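Local structure of DUF72 domain-containing protein (Thermotoga maritima, 1VPQ) at residues Pro63-Phe68 and Ile111-Glu116. The protein is of unknown function but belongs to the DUF72 family, whose members adopt a TIM-barrel-like fold of parallel strands and surrounding helices. Numbering follows the deposited sequence.
Sequences PSWRSF and IEPLIE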
loop_
_atom_site.group_PDB
_atom_site.type_symbol
_atom_site.label_atom_id
_atom_site.label_comp_id
_atom_site.label_asym_id
_atom_site.label_seq_id
_atom_site.Cartn_x
_atom_site.Cartn_y
_atom_site.Cartn_z
ATOM N N PRO A 63 -14.996 1.114 -0.792
ATOM C CA PRO A 63 -16.127 1.582 -1.599
ATOM C C PRO A 63 -15.982 1.144 -3.058
ATOM O O PRO A 63 -14.875 0.800 -3.487
ATOM C CB PRO A 63 -16.016 3.102 -1.487
ATOM C CG PRO A 63 -14.538 3.358 -1.383
ATOM C CD PRO A 63 -13.923 2.128 -0.733
ATOM N N SER A 64 -17.083 1.152 -3.807
ATOM C CA SER A 64 -17.005 0.917 -5.250
ATOM C C SER A 64 -16.259 2.084 -5.891
ATOM O O SER A 64 -16.091 3.132 -5.272
ATOM C CB SER A 64 -18.393 0.759 -5.871
ATOM O OG SER A 64 -19.102 1.980 -5.862
ATOM N N TRP A 65 -15.794 1.895 -7.120
ATOM C CA TRP A 65 -15.078 2.958 -7.829
ATOM C C TRP A 65 -16.008 4.152 -8.060
ATOM O O TRP A 65 -15.637 5.291 -7.784
ATOM C CB TRP A 65 -14.503 2.443 -9.152
ATOM C CG TRP A 65 -13.987 3.524 -10.051
ATOM C CD1 TRP A 65 -14.562 3.969 -11.205
ATOM C CD2 TRP A 65 -12.801 4.303 -9.865
ATOM N NE1 TRP A 65 -13.803 4.974 -11.755
ATOM C CE2 TRP A 65 -12.717 5.202 -10.953
ATOM C CE3 TRP A 65 -11.799 4.332 -8.886
ATOM C CZ2 TRP A 65 -11.671 6.119 -11.091
ATOM C CZ3 TRP A 65 -10.753 5.244 -9.026
ATOM C CH2 TRP A 65 -10.700 6.124 -10.124
ATOM N N ARG A 66 -17.218 3.874 -8.538
ATOM C CA ARG A 66 -18.226 4.908 -8.784
ATOM C C ARG A 66 -18.523 5.713 -7.521
ATOM O O ARG A 66 -18.433 6.942 -7.524
ATOM C CB ARG A 66 -19.522 4.282 -9.307
ATOM N N SER A 67 -18.859 5.006 -6.446
ATOM C CA SER A 67 -19.195 5.639 -5.166
ATOM C C SER A 67 -18.027 6.395 -4.554
ATOM O O SER A 67 -18.234 7.319 -3.775
ATOM C CB SER A 67 -19.714 4.607 -4.163
ATOM O OG SER A 67 -20.981 4.105 -4.568
ATOM N N PHE A 68 -16.805 6.001 -4.896
ATOM C CA PHE A 68 -15.618 6.731 -4.454
ATOM C C PHE A 68 -15.453 8.054 -5.210
ATOM O O PHE A 68 -15.215 9.094 -4.602
ATOM C CB PHE A 68 -14.359 5.884 -4.623
ATOM C CG PHE A 68 -13.125 6.534 -4.063
ATOM C CD1 PHE A 68 -12.932 6.611 -2.688
ATOM C CD2 PHE A 68 -12.168 7.087 -4.907
ATOM C CE1 PHE A 68 -11.799 7.220 -2.159
ATOM C CE2 PHE A 68 -11.027 7.695 -4.389
ATOM C CZ PHE A 68 -10.842 7.764 -3.012
ATOM N N ILE A 111 -8.387 5.477 -13.852
ATOM C CA ILE A 111 -7.793 6.382 -12.857
ATOM C C ILE A 111 -7.166 7.653 -13.447
ATOM O O ILE A 111 -6.568 8.437 -12.708
ATOM C CB ILE A 111 -6.723 5.657 -11.999
ATOM C CG1 ILE A 111 -5.508 5.268 -12.848
ATOM C CG2 ILE A 111 -7.340 4.436 -11.312
ATOM C CD1 ILE A 111 -4.297 4.923 -12.040
ATOM N N GLU A 112 -7.288 7.842 -14.764
ATOM C CA GLU A 112 -6.817 9.070 -15.441
ATOM C C GLU A 112 -7.397 10.352 -14.823
ATOM O O GLU A 112 -6.656 11.320 -14.624
ATOM C CB GLU A 112 -7.120 9.024 -16.947
ATOM C CG GLU A 112 -6.602 10.231 -17.750
ATOM C CD GLU A 112 -5.086 10.415 -17.678
ATOM O OE1 GLU A 112 -4.356 9.416 -17.496
ATOM O OE2 GLU A 112 -4.623 11.570 -17.816
ATOM N N PRO A 113 -8.717 10.369 -14.528
ATOM C CA PRO A 113 -9.328 11.456 -13.764
ATOM C C PRO A 113 -8.468 11.979 -12.617
ATOM O O PRO A 113 -8.127 13.164 -12.564
ATOM C CB PRO A 113 -10.598 10.795 -13.169
ATOM C CG PRO A 113 -10.631 9.386 -13.691
ATOM C CD PRO A 113 -9.745 9.382 -14.897
ATOM N N LEU A 114 -8.107 11.073 -11.721
ATOM C CA LEU A 114 -7.640 11.453 -10.400
ATOM C C LEU A 114 -6.165 11.801 -10.379
ATOM O O LEU A 114 -5.710 12.498 -9.479
ATOM C CB LEU A 114 -7.998 10.351 -9.404
ATOM C CG LEU A 114 -9.502 10.029 -9.491
ATOM C CD1 LEU A 114 -9.940 8.974 -8.497
ATOM C CD2 LEU A 114 -10.349 11.294 -9.309
ATOM N N ILE A 115 -5.429 11.341 -11.382
ATOM C CA ILE A 115 -4.067 11.803 -11.593
ATOM C C ILE A 115 -4.118 13.258 -12.063
ATOM O O ILE A 115 -3.374 14.098 -11.556
ATOM C CB ILE A 115 -3.303 10.916 -12.609
ATOM C CG1 ILE A 115 -3.191 9.486 -12.074
ATOM C CG2 ILE A 115 -1.901 11.472 -12.874
ATOM C CD1 ILE A 115 -2.572 8.498 -13.034
ATOM N N GLU A 116 -5.012 13.555 -13.008
ATOM C CA GLU A 116 -5.194 14.925 -13.512
ATOM C C GLU A 116 -5.642 15.892 -12.409
ATOM O O GLU A 116 -5.274 17.070 -12.417
ATOM C CB GLU A 116 -6.215 14.955 -14.656
ATOM C CG GLU A 116 -5.795 14.189 -15.908
ATOM C CD GLU A 116 -4.691 14.887 -16.691
ATOM O OE1 GLU A 116 -4.946 15.985 -17.259
ATOM O OE2 GLU A 116 -3.570 14.324 -16.744
#
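Trp65 meets Ile111, Pro113 and Leu114 in a purely apolar helix-to-helix contact, which joins the first turn of helix 65-72 to the last turns of helix 101-116 on the outside of the parallel sheet. The backbones stay well apart, 9.5 Å between the CA atoms of Trp65 and Ile111, and no hydrogen bond crosses, so the side chains alone bridge the gap. The six-membered part of the indole does most of this. With CG anti to the backbone N (chi1 169°), Trp65 extends across to Leu114, which comes from the opposite direction and brings its CD1 to 3.4 Å from Trp65 CH2, a tight approach oblique to the ring. The Ile111 side chain runs at about a right angle to that of Trp65, and its CG2 lies obliquely to the ring, 3.9 Å from Trp65 CH2, while Pro113 CG lies at the ring edge, 4.3 Å from Trp65 CZ2. The Leu114 methyl also reaches a second aromatic: Leu114 CD1 lies at the edge of the Phe68 ring, near its plane, 4.4 Å from Phe68 CE2. Were the indole cut back to an alanine here, a gap would probably open between the helices, leaving Ile111 CG2 and Pro113 without their partner across this contact. At the start of helix 65-72, Ser64 is the N-cap: its OG accepts from Ser67 N at 3.1 Å (158°). Phe57 meets Trp65 edge-to-face and Phe68 with the planes at about 60°, and Ile111 rests on strand 120-126. Such packing between neighbouring outer helices is characteristic of the helical layer around the parallel strands of a TIM-barrel-like fold.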